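Local coordinates for protein aromatic amino acid beta-eliminating lyase/threonine aldolase (Exiguobacterium sibiricum, PDB 3LWS) that belongs to the beta-eliminating lyase family of pyridoxal 5'-phosphate proteins and pairs two chains of the aspartate aminotransferase-like (fold type I) architecture, at residues A[74-79]-A[231-236]; A[80-85]-A[197-202]; A[50-55]-A[242-247]. All blocks are in the same frame, centred on the assembly; numbering follows the deposited sequence.

Contact 1: A[74-79]-A[231-236]; sequences AQQVAL and RRYGGD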
loop_
_atom_site.group_PDB
_atom_site.type_symbol
_atom_site.label_atom_id
_atom_site.label_comp_id
_atom_site.label_asym_id
_atom_site.label_seq_id
_atom_site.Cartn_x
_atom_site.Cartn_y
_atom_site.Cartn_z
ATOM N N ALA A 74 3.376 2.936 9.108
ATOM C CA ALA A 74 3.107 2.465 10.453
ATOM C C ALA A 74 3.836 3.282 11.566
ATOM O O ALA A 74 3.215 3.707 12.548
ATOM C CB ALA A 74 3.429 0.964 10.558
ATOM N N GLN A 75 5.119 3.547 11.402
ATOM C CA GLN A 75 5.875 4.178 12.516
ATOM C C GLN A 75 5.690 5.694 12.607
ATOM O O GLN A 75 5.689 6.242 13.704
ATOM C CB GLN A 75 7.339 3.813 12.453
ATOM C CG GLN A 75 7.547 2.372 12.632
ATOM C CD GLN A 75 8.906 2.022 13.016
ATOM O OE1 GLN A 75 9.127 1.558 14.159
ATOM N NE2 GLN A 75 9.873 2.210 12.089
ATOM N N GLN A 76 5.513 6.335 11.450
ATOM C CA GLN A 76 5.101 7.729 11.383
ATOM C C GLN A 76 3.787 7.916 12.098
ATOM O O GLN A 76 3.649 8.815 12.951
ATOM C CB GLN A 76 4.968 8.205 9.946
ATOM C CG GLN A 76 6.297 8.579 9.333
ATOM C CD GLN A 76 6.197 8.898 7.870
ATOM O OE1 GLN A 76 5.203 9.461 7.416
ATOM N NE2 GLN A 76 7.240 8.568 7.113
ATOM N N VAL A 77 2.835 7.040 11.792
ATOM C CA VAL A 77 1.551 7.109 12.485
ATOM C C VAL A 77 1.678 6.919 14.003
ATOM O O VAL A 77 1.043 7.641 14.779
ATOM C CB VAL A 77 0.557 6.108 11.931
ATOM C CG1 VAL A 77 -0.688 6.017 12.906
ATOM C CG2 VAL A 77 0.166 6.508 10.541
ATOM N N ALA A 78 2.496 5.959 14.418
ATOM C CA ALA A 78 2.683 5.669 15.859
ATOM C C ALA A 78 3.181 6.917 16.584
ATOM O O ALA A 78 2.594 7.340 17.599
ATOM C CB ALA A 78 3.669 4.524 16.077
ATOM N N LEU A 79 4.253 7.493 16.042
ATOM C CA LEU A 79 4.911 8.665 16.655
ATOM C C LEU A 79 3.954 9.862 16.750
ATOM O O LEU A 79 3.864 10.526 17.804
ATOM C CB LEU A 79 6.197 9.048 15.908
ATOM C CG LEU A 79 7.404 8.095 16.011
ATOM C CD1 LEU A 79 8.639 8.709 15.439
ATOM C CD2 LEU A 79 7.684 7.735 17.400
ATOM N N ARG A 231 -6.331 5.382 6.977
ATOM C CA ARG A 231 -7.165 5.911 5.897
ATOM C C ARG A 231 -6.668 7.278 5.359
ATOM O O ARG A 231 -6.731 7.524 4.168
ATOM C CB ARG A 231 -8.607 6.056 6.374
ATOM C CG ARG A 231 -9.548 6.588 5.313
ATOM C CD ARG A 231 -10.619 5.609 4.922
ATOM N NE ARG A 231 -11.053 5.991 3.594
ATOM C CZ ARG A 231 -10.826 5.317 2.470
ATOM N NH1 ARG A 231 -10.249 4.113 2.456
ATOM N NH2 ARG A 231 -11.248 5.849 1.336
ATOM N N ARG A 232 -6.253 8.180 6.250
ATOM C CA ARG A 232 -5.785 9.518 5.838
ATOM C C ARG A 232 -4.580 9.389 4.947
ATOM O O ARG A 232 -4.446 10.118 3.997
ATOM C CB ARG A 232 -5.435 10.400 7.022
ATOM C CG ARG A 232 -6.642 10.902 7.813
ATOM C CD ARG A 232 -6.208 11.686 9.035
ATOM N NE ARG A 232 -7.359 12.091 9.853
ATOM C CZ ARG A 232 -7.308 12.413 11.149
ATOM N NH1 ARG A 232 -6.168 12.409 11.805
ATOM N NH2 ARG A 232 -8.414 12.726 11.798
ATOM N N TYR A 233 -3.697 8.458 5.282
ATOM C CA TYR A 233 -2.507 8.168 4.457
ATOM C C TYR A 233 -2.777 7.471 3.126
ATOM O O TYR A 233 -1.892 7.355 2.314
ATOM C CB TYR A 233 -1.550 7.278 5.260
ATOM C CG TYR A 233 -0.457 7.985 6.042
ATOM C CD1 TYR A 233 -0.690 8.501 7.312
ATOM C CD2 TYR A 233 0.847 8.069 5.536
ATOM C CE1 TYR A 233 0.340 9.118 8.051
ATOM C CE2 TYR A 233 1.869 8.684 6.275
ATOM C CZ TYR A 233 1.593 9.192 7.528
ATOM O OH TYR A 233 2.583 9.815 8.266
ATOM N N GLY A 234 -3.978 6.953 2.898
ATOM C CA GLY A 234 -4.206 6.205 1.675
ATOM C C GLY A 234 -3.668 4.806 1.730
ATOM O O GLY A 234 -3.357 4.231 0.681
ATOM N N GLY A 235 -3.529 4.276 2.942
ATOM C CA GLY A 235 -3.100 2.889 3.204
ATOM C C GLY A 235 -4.218 1.913 3.537
ATOM O O GLY A 235 -3.980 0.722 3.782
ATOM N N ASP A 236 -5.447 2.422 3.566
ATOM C CA ASP A 236 -6.621 1.621 3.919
ATOM C C ASP A 236 -7.192 1.154 2.585
ATOM O O ASP A 236 -8.255 1.618 2.102
ATOM C CB ASP A 236 -7.615 2.472 4.746
ATOM C CG ASP A 236 -8.773 1.685 5.299
ATOM O OD1 ASP A 236 -8.684 0.491 5.512
ATOM O OD2 ASP A 236 -9.806 2.311 5.557
#
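Tyr-233 reaches helix 71-86 with its phenol end and gives its hydroxyl hydrogen to the side-chain amide of Gln-76, OH lying 2.8 Å from OE1. The hydroxyl lies in the plane of the amide on an oxygen lone pair, with a C=O...O angle of 135°. From the ring's side, OE1 sits at the edge, while amide and ring planes are turned 51° from each other. The same hydroxyl rests against the aliphatic base of its partner, Gln-76 CB being 3.3 Å from Tyr-233 OH. The next residue, Val-77, supplies the apolar part: its CG2 approaches Tyr-233 CE1 obliquely at 3.6 Å. With chi1 of Val-77 at 168°, CG1 takes the place opposite the backbone N, and CG2 is left to meet the ring.

Behind the tyrosine, helix 220-232 gives way to a Schellman motif in which Gly-234 adopts positive phi and its N bonds to Arg-231 O at 3.1 Å. The Gln-76 amide is anchored from its other end, NE2 bonding to Glu-103 and to the backbone O of Arg-232 of the second subunit. The hydroxyl of Tyr-233 is gripped at least as firmly by His-111 NE2, and His-111 ND1 in turn meets Arg-80.

OE1 taking a hydroxyl and NE2 giving to two oxygens are consistent with a single orientation of the buried amide. Because the tyrosine hydrogen is spent on Gln-76, His-111 NE2 probably acts as donor to the phenol oxygen, the more so as Arg-80 NH1 gives to ND1. Hydrogen bonds thus link Arg-80, His-111, Tyr-233 and Gln-76, and reach the second subunit through Gln-76 NE2.

Contact 2: A[80-85]-A[197-202]; sequences RIWSDE and FDSIYI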
loop_
_atom_site.group_PDB
_atom_site.type_symbol
_atom_site.label_atom_id
_atom_site.label_comp_id
_atom_site.label_asym_id
_atom_site.label_seq_id
_atom_site.Cartn_x
_atom_site.Cartn_y
_atom_site.Cartn_z
ATOM N N ARG A 80 3.205 10.098 15.667
ATOM C CA ARG A 80 2.187 11.150 15.646
ATOM C C ARG A 80 1.109 10.939 16.708
ATOM O O ARG A 80 0.715 11.898 17.387
ATOM C CB ARG A 80 1.562 11.269 14.259
ATOM C CG ARG A 80 0.417 12.319 14.112
ATOM C CD ARG A 80 0.823 13.703 14.603
ATOM N NE ARG A 80 -0.319 14.602 14.623
ATOM C CZ ARG A 80 -0.690 15.368 13.600
ATOM N NH1 ARG A 80 -0.039 15.344 12.449
ATOM N NH2 ARG A 80 -1.758 16.144 13.722
ATOM N N ILE A 81 0.637 9.707 16.863
ATOM C CA ILE A 81 -0.387 9.433 17.875
ATOM C C ILE A 81 0.163 9.771 19.252
ATOM O O ILE A 81 -0.440 10.543 19.967
ATOM C CB ILE A 81 -0.915 8.018 17.816
ATOM C CG1 ILE A 81 -1.634 7.817 16.477
ATOM C CG2 ILE A 81 -1.924 7.734 18.990
ATOM C CD1 ILE A 81 -1.680 6.361 16.007
ATOM N N TRP A 82 1.329 9.251 19.592
ATOM C CA TRP A 82 1.944 9.570 20.873
ATOM C C TRP A 82 2.270 11.059 21.029
ATOM O O TRP A 82 2.057 11.602 22.087
ATOM C CB TRP A 82 3.196 8.742 21.163
ATOM C CG TRP A 82 2.980 7.232 21.212
ATOM C CD1 TRP A 82 3.728 6.296 20.546
ATOM C CD2 TRP A 82 1.983 6.488 21.956
ATOM N NE1 TRP A 82 3.270 5.037 20.828
ATOM C CE2 TRP A 82 2.218 5.120 21.707
ATOM C CE3 TRP A 82 0.944 6.841 22.840
ATOM C CZ2 TRP A 82 1.410 4.109 22.253
ATOM C CZ3 TRP A 82 0.165 5.837 23.392
ATOM C CH2 TRP A 82 0.397 4.487 23.087
ATOM N N SER A 83 2.750 11.711 19.983
ATOM C CA SER A 83 2.990 13.139 20.035
ATOM C C SER A 83 1.680 13.864 20.399
ATOM O O SER A 83 1.667 14.695 21.304
ATOM C CB SER A 83 3.513 13.651 18.698
ATOM O OG SER A 83 3.571 15.056 18.664
ATOM N N ASP A 84 0.592 13.509 19.711
ATOM C CA ASP A 84 -0.744 14.083 20.004
ATOM C C ASP A 84 -1.203 13.782 21.440
ATOM O O ASP A 84 -1.715 14.645 22.117
ATOM C CB ASP A 84 -1.807 13.567 19.021
ATOM C CG ASP A 84 -1.762 14.238 17.653
ATOM O OD1 ASP A 84 -0.989 15.190 17.389
ATOM O OD2 ASP A 84 -2.543 13.799 16.792
ATOM N N GLU A 85 -1.019 12.555 21.904
ATOM C CA GLU A 85 -1.452 12.197 23.239
ATOM C C GLU A 85 -0.701 12.974 24.333
ATOM O O GLU A 85 -1.268 13.278 25.380
ATOM C CB GLU A 85 -1.283 10.707 23.450
ATOM C CG GLU A 85 -1.626 10.231 24.825
ATOM C CD GLU A 85 -1.807 8.753 24.863
ATOM O OE1 GLU A 85 -2.677 8.250 24.124
ATOM O OE2 GLU A 85 -1.073 8.102 25.611
ATOM N N PHE A 197 7.256 -2.186 25.882
ATOM C CA PHE A 197 6.982 -1.042 25.052
ATOM C C PHE A 197 5.498 -0.695 25.013
ATOM O O PHE A 197 4.620 -1.545 25.207
ATOM C CB PHE A 197 7.449 -1.341 23.623
ATOM C CG PHE A 197 8.940 -1.485 23.489
ATOM C CD1 PHE A 197 9.566 -2.684 23.800
ATOM C CD2 PHE A 197 9.717 -0.411 23.094
ATOM C CE1 PHE A 197 10.944 -2.814 23.677
ATOM C CE2 PHE A 197 11.096 -0.529 22.963
ATOM C CZ PHE A 197 11.716 -1.722 23.266
ATOM N N ASP A 198 5.222 0.567 24.720
ATOM C CA ASP A 198 3.855 1.037 24.576
ATOM C C ASP A 198 3.237 0.595 23.231
ATOM O O ASP A 198 2.061 0.196 23.160
ATOM C CB ASP A 198 3.836 2.565 24.764
ATOM C CG ASP A 198 4.296 2.957 26.144
ATOM O OD1 ASP A 198 3.521 2.708 27.056
ATOM O OD2 ASP A 198 5.441 3.419 26.354
ATOM N N SER A 199 4.053 0.612 22.180
ATOM C CA SER A 199 3.629 0.260 20.849
ATOM C C SER A 199 4.760 -0.512 20.110
ATOM O O SER A 199 5.924 -0.418 20.473
ATOM C CB SER A 199 3.203 1.532 20.087
ATOM O OG SER A 199 4.197 2.558 20.165
ATOM N N ILE A 200 4.398 -1.264 19.084
ATOM C CA ILE A 200 5.358 -2.098 18.371
ATOM C C ILE A 200 5.026 -2.171 16.899
ATOM O O ILE A 200 3.876 -2.282 16.524
ATOM C CB ILE A 200 5.399 -3.564 18.907
ATOM C CG1 ILE A 200 5.561 -3.603 20.426
ATOM C CG2 ILE A 200 6.573 -4.367 18.203
ATOM C CD1 ILE A 200 4.218 -3.466 21.233
ATOM N N TYR A 201 6.056 -2.131 16.079
ATOM C CA TYR A 201 5.966 -2.337 14.667
ATOM C C TYR A 201 6.739 -3.597 14.400
ATOM O O TYR A 201 7.850 -3.768 14.920
ATOM C CB TYR A 201 6.604 -1.183 13.898
ATOM C CG TYR A 201 7.293 -1.573 12.591
ATOM C CD1 TYR A 201 6.599 -2.209 11.560
ATOM C CD2 TYR A 201 8.610 -1.261 12.363
ATOM C CE1 TYR A 201 7.226 -2.577 10.405
ATOM C CE2 TYR A 201 9.247 -1.609 11.174
ATOM C CZ TYR A 201 8.558 -2.262 10.209
ATOM O OH TYR A 201 9.197 -2.580 9.028
ATOM N N ILE A 202 6.151 -4.462 13.571
ATOM C CA ILE A 202 6.828 -5.629 13.053
ATOM C C ILE A 202 6.583 -5.712 11.580
ATOM O O ILE A 202 5.557 -5.232 11.059
ATOM C CB ILE A 202 6.410 -6.980 13.752
ATOM C CG1 ILE A 202 4.910 -7.178 13.786
ATOM C CG2 ILE A 202 6.993 -7.068 15.140
ATOM C CD1 ILE A 202 4.503 -8.584 14.242
#
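Two first torsions bring Trp-82 and Ser-199 together. In Trp-82, chi1 of -60° sets CG opposite the carbonyl carbon and sends the indole out from helix 71-86 toward the central sheet; in Ser-199, chi1 of 51° tucks OG between backbone N and carbonyl carbon, on the side facing the helix. The result is a short, nearly straight hydrogen bond, Trp-82 NE1 to Ser-199 OG at 2.7 Å with an N-H...O angle of 166°. OG lies almost exactly in the indole plane, so the serine meets the ring at its edge. Its CB follows alongside, with Ser-199 CB 3.6 Å from Trp-82 NE1 and 3.8 Å from Trp-82 CZ2. On the same six-membered ring, Asp-198 CB comes obliquely to within 3.8 Å of CZ2, while the carboxylate of Asp-198 is engaged through OD2 with Leu-172 N.

Strand 199-203 runs parallel to strand 171-176 and antiparallel to strand 214-218, so the bond ties a helix packed on the seven-stranded sheet directly to an inner strand. The indole also stacks with Phe-222 of helix 220-232, and Ser-199 OG has a second partner in His-173 ND1.

The indole thus does two jobs: its carbon framework fills space between helix and sheet, and its one N-H is satisfied by the serine in a buried setting. As the donor in this bond, the indole N-H probably helps to orient Ser-199 OG, which also bonds to His-173 ND1.

Contact 3: A[50-55]-A[242-247]; sequences EPFEQK and PYIVSA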
loop_
_atom_site.group_PDB
_atom_site.type_symbol
_atom_site.label_atom_id
_atom_site.label_comp_id
_atom_site.label_asym_id
_atom_site.label_seq_id
_atom_site.Cartn_x
_atom_site.Cartn_y
_atom_site.Cartn_z
ATOM N N GLU A 50 -9.147 -9.139 10.040
ATOM C CA GLU A 50 -9.477 -9.172 11.483
ATOM C C GLU A 50 -8.843 -10.314 12.229
ATOM O O GLU A 50 -8.252 -10.072 13.252
ATOM C CB GLU A 50 -10.979 -9.083 11.795
ATOM C CG GLU A 50 -11.539 -7.773 11.404
ATOM C CD GLU A 50 -12.950 -7.498 11.896
ATOM O OE1 GLU A 50 -13.169 -7.600 13.119
ATOM O OE2 GLU A 50 -13.803 -7.105 11.058
ATOM N N PRO A 51 -8.929 -11.546 11.714
ATOM C CA PRO A 51 -8.229 -12.641 12.381
ATOM C C PRO A 51 -6.688 -12.472 12.422
ATOM O O PRO A 51 -6.049 -12.821 13.432
ATOM C CB PRO A 51 -8.610 -13.862 11.529
ATOM C CG PRO A 51 -9.865 -13.537 10.926
ATOM C CD PRO A 51 -9.861 -12.056 10.691
ATOM N N PHE A 52 -6.098 -11.922 11.357
ATOM C CA PHE A 52 -4.651 -11.711 11.329
ATOM C C PHE A 52 -4.242 -10.705 12.392
ATOM O O PHE A 52 -3.250 -10.906 13.096
ATOM C CB PHE A 52 -4.171 -11.266 9.940
ATOM C CG PHE A 52 -2.687 -11.146 9.814
ATOM C CD1 PHE A 52 -2.038 -9.947 10.128
ATOM C CD2 PHE A 52 -1.932 -12.200 9.358
ATOM C CE1 PHE A 52 -0.675 -9.828 10.012
ATOM C CE2 PHE A 52 -0.557 -12.074 9.219
ATOM C CZ PHE A 52 0.076 -10.884 9.548
ATOM N N GLU A 53 -5.018 -9.629 12.495
ATOM C CA GLU A 53 -4.736 -8.587 13.439
ATOM C C GLU A 53 -4.853 -9.149 14.867
ATOM O O GLU A 53 -3.983 -8.925 15.683
ATOM C CB GLU A 53 -5.642 -7.384 13.174
ATOM C CG GLU A 53 -5.234 -6.535 11.957
ATOM C CD GLU A 53 -6.107 -5.269 11.728
ATOM O OE1 GLU A 53 -7.188 -5.105 12.357
ATOM O OE2 GLU A 53 -5.678 -4.424 10.921
ATOM N N GLN A 54 -5.899 -9.919 15.162
ATOM C CA GLN A 54 -6.061 -10.521 16.528
ATOM C C GLN A 54 -4.913 -11.475 16.867
ATOM O O GLN A 54 -4.354 -11.439 17.971
ATOM C CB GLN A 54 -7.392 -11.276 16.608
ATOM C CG GLN A 54 -8.609 -10.367 16.415
ATOM C CD GLN A 54 -9.924 -11.146 16.200
ATOM O OE1 GLN A 54 -9.927 -12.380 16.041
ATOM N NE2 GLN A 54 -11.049 -10.411 16.199
ATOM N N LYS A 55 -4.568 -12.323 15.899
ATOM C CA LYS A 55 -3.438 -13.227 15.993
ATOM C C LYS A 55 -2.177 -12.530 16.472
ATOM O O LYS A 55 -1.551 -12.947 17.459
ATOM C CB LYS A 55 -3.188 -13.896 14.624
ATOM C CG LYS A 55 -1.984 -14.820 14.584
ATOM C CD LYS A 55 -1.942 -15.608 13.306
ATOM C CE LYS A 55 -0.790 -16.602 13.334
ATOM N NZ LYS A 55 -0.705 -17.458 12.124
ATOM N N PRO A 242 -3.578 -9.701 -0.391
ATOM C CA PRO A 242 -2.405 -10.243 -1.064
ATOM C C PRO A 242 -1.129 -10.178 -0.205
ATOM O O PRO A 242 -0.267 -11.078 -0.309
ATOM C CB PRO A 242 -2.297 -9.388 -2.340
ATOM C CG PRO A 242 -3.652 -8.899 -2.585
ATOM C CD PRO A 242 -4.174 -8.605 -1.181
ATOM N N TYR A 243 -1.037 -9.157 0.656
ATOM C CA TYR A 243 0.042 -9.093 1.610
ATOM C C TYR A 243 -0.251 -9.793 2.910
ATOM O O TYR A 243 0.687 -10.252 3.519
ATOM C CB TYR A 243 0.445 -7.669 1.932
ATOM C CG TYR A 243 0.896 -6.911 0.730
ATOM C CD1 TYR A 243 2.044 -7.271 0.035
ATOM C CD2 TYR A 243 0.195 -5.806 0.294
ATOM C CE1 TYR A 243 2.463 -6.551 -1.081
ATOM C CE2 TYR A 243 0.619 -5.078 -0.804
ATOM C CZ TYR A 243 1.738 -5.459 -1.495
ATOM O OH TYR A 243 2.158 -4.715 -2.595
ATOM N N ILE A 244 -1.514 -9.885 3.340
ATOM C CA ILE A 244 -1.812 -10.526 4.638
ATOM C C ILE A 244 -1.707 -12.047 4.595
ATOM O O ILE A 244 -1.163 -12.663 5.507
ATOM C CB ILE A 244 -3.202 -10.111 5.192
ATOM C CG1 ILE A 244 -3.245 -8.610 5.461
ATOM C CG2 ILE A 244 -3.518 -10.795 6.516
ATOM C CD1 ILE A 244 -4.626 -8.118 5.670
ATOM N N VAL A 245 -2.221 -12.646 3.540
ATOM C CA VAL A 245 -2.194 -14.101 3.374
ATOM C C VAL A 245 -0.727 -14.553 3.246
ATOM O O VAL A 245 -0.282 -15.512 3.910
ATOM C CB VAL A 245 -2.931 -14.491 2.087
ATOM C CG1 VAL A 245 -2.664 -15.945 1.721
ATOM C CG2 VAL A 245 -4.469 -14.141 2.160
ATOM N N SER A 246 0.016 -13.853 2.382
ATOM C CA SER A 246 1.438 -14.153 2.195
ATOM C C SER A 246 2.214 -13.947 3.487
ATOM O O SER A 246 2.967 -14.839 3.882
ATOM C CB SER A 246 2.043 -13.393 1.023
ATOM O OG SER A 246 1.823 -11.985 1.089
ATOM N N ALA A 247 1.972 -12.823 4.183
ATOM C CA ALA A 247 2.605 -12.522 5.478
ATOM C C ALA A 247 2.424 -13.633 6.491
ATOM O O ALA A 247 3.390 -14.121 7.098
ATOM C CB ALA A 247 2.021 -11.202 6.048
#
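Phe-52 and Ile-244 join helices 49-60 and 241-254 by packing of apolar side chains, with no hydrogen bond across, a helix-to-helix contact within the aspartate aminotransferase-like fold of this chain. With CG of Phe-52 anti to the backbone N, chi1 -175°, the aromatic side chain leaves its helix in the direction of the other one. CB starts the contact, 3.5 Å from Ile-244 CG2. At CG the same methyl is closer still, 3.4 Å from Ile-244 CG2, a snug approach that is neither over the face nor at the edge. The two ortho carbons differ: CD2 stays 3.5 Å from Ile-244 CG2, whereas CD1 is 4.0 Å from that methyl. Farther out, CE2 moves past the isoleucine side chain and lies 3.8 Å from Ile-244 O. The tip, CZ, ends beside the next helical turn, where Ala-247 CB stands 4.0 Å away. Ile-244 thus cradles the root of the phenylalanine and Ala-247 its far end, one turn of helix 241-254 spanning the length of the ring.

More aromatics complete the surroundings. Phe-204 meets Phe-52 edge-to-face, and Phe-67 and Phe-56 add their rings; Phe-204 lies two positions before Lys-206, the lysine that carries the pyridoxal phosphate as its modified side chain. Tyr-243, next to Ile-244, faces the second subunit, where its ring meets Tyr-243 of that chain.

Helix 241-254 also satisfies one of its own hydroxyls: Ser-246 OG donates to Pro-242 O at 2.7 Å, coming in the carbonyl plane on a lone pair with a C=O...O angle of 138°.

How the contacts relate
All three contacts are buried, but they differ in chemistry. Contacts 1 and 2 share helix 71-86 and touch each other where Gln-75 CD lies 3.4 Å from Tyr-201 CD2; in each an aromatic side chain donates one hydrogen bond, from a phenol hydroxyl in contact 1 and an indole N-H in contact 2. Contact 1 links the helix to the end of helix 220-232 beside the second subunit, whereas contact 2 turns inward to the central sheet and meets no other chain. Contact 3, whose centre is about 17 Å from that of contact 1, has no polar bond across it and relies on hydrocarbon packing between two helices. Like contact 1 it borders the second subunit, here through Tyr-243.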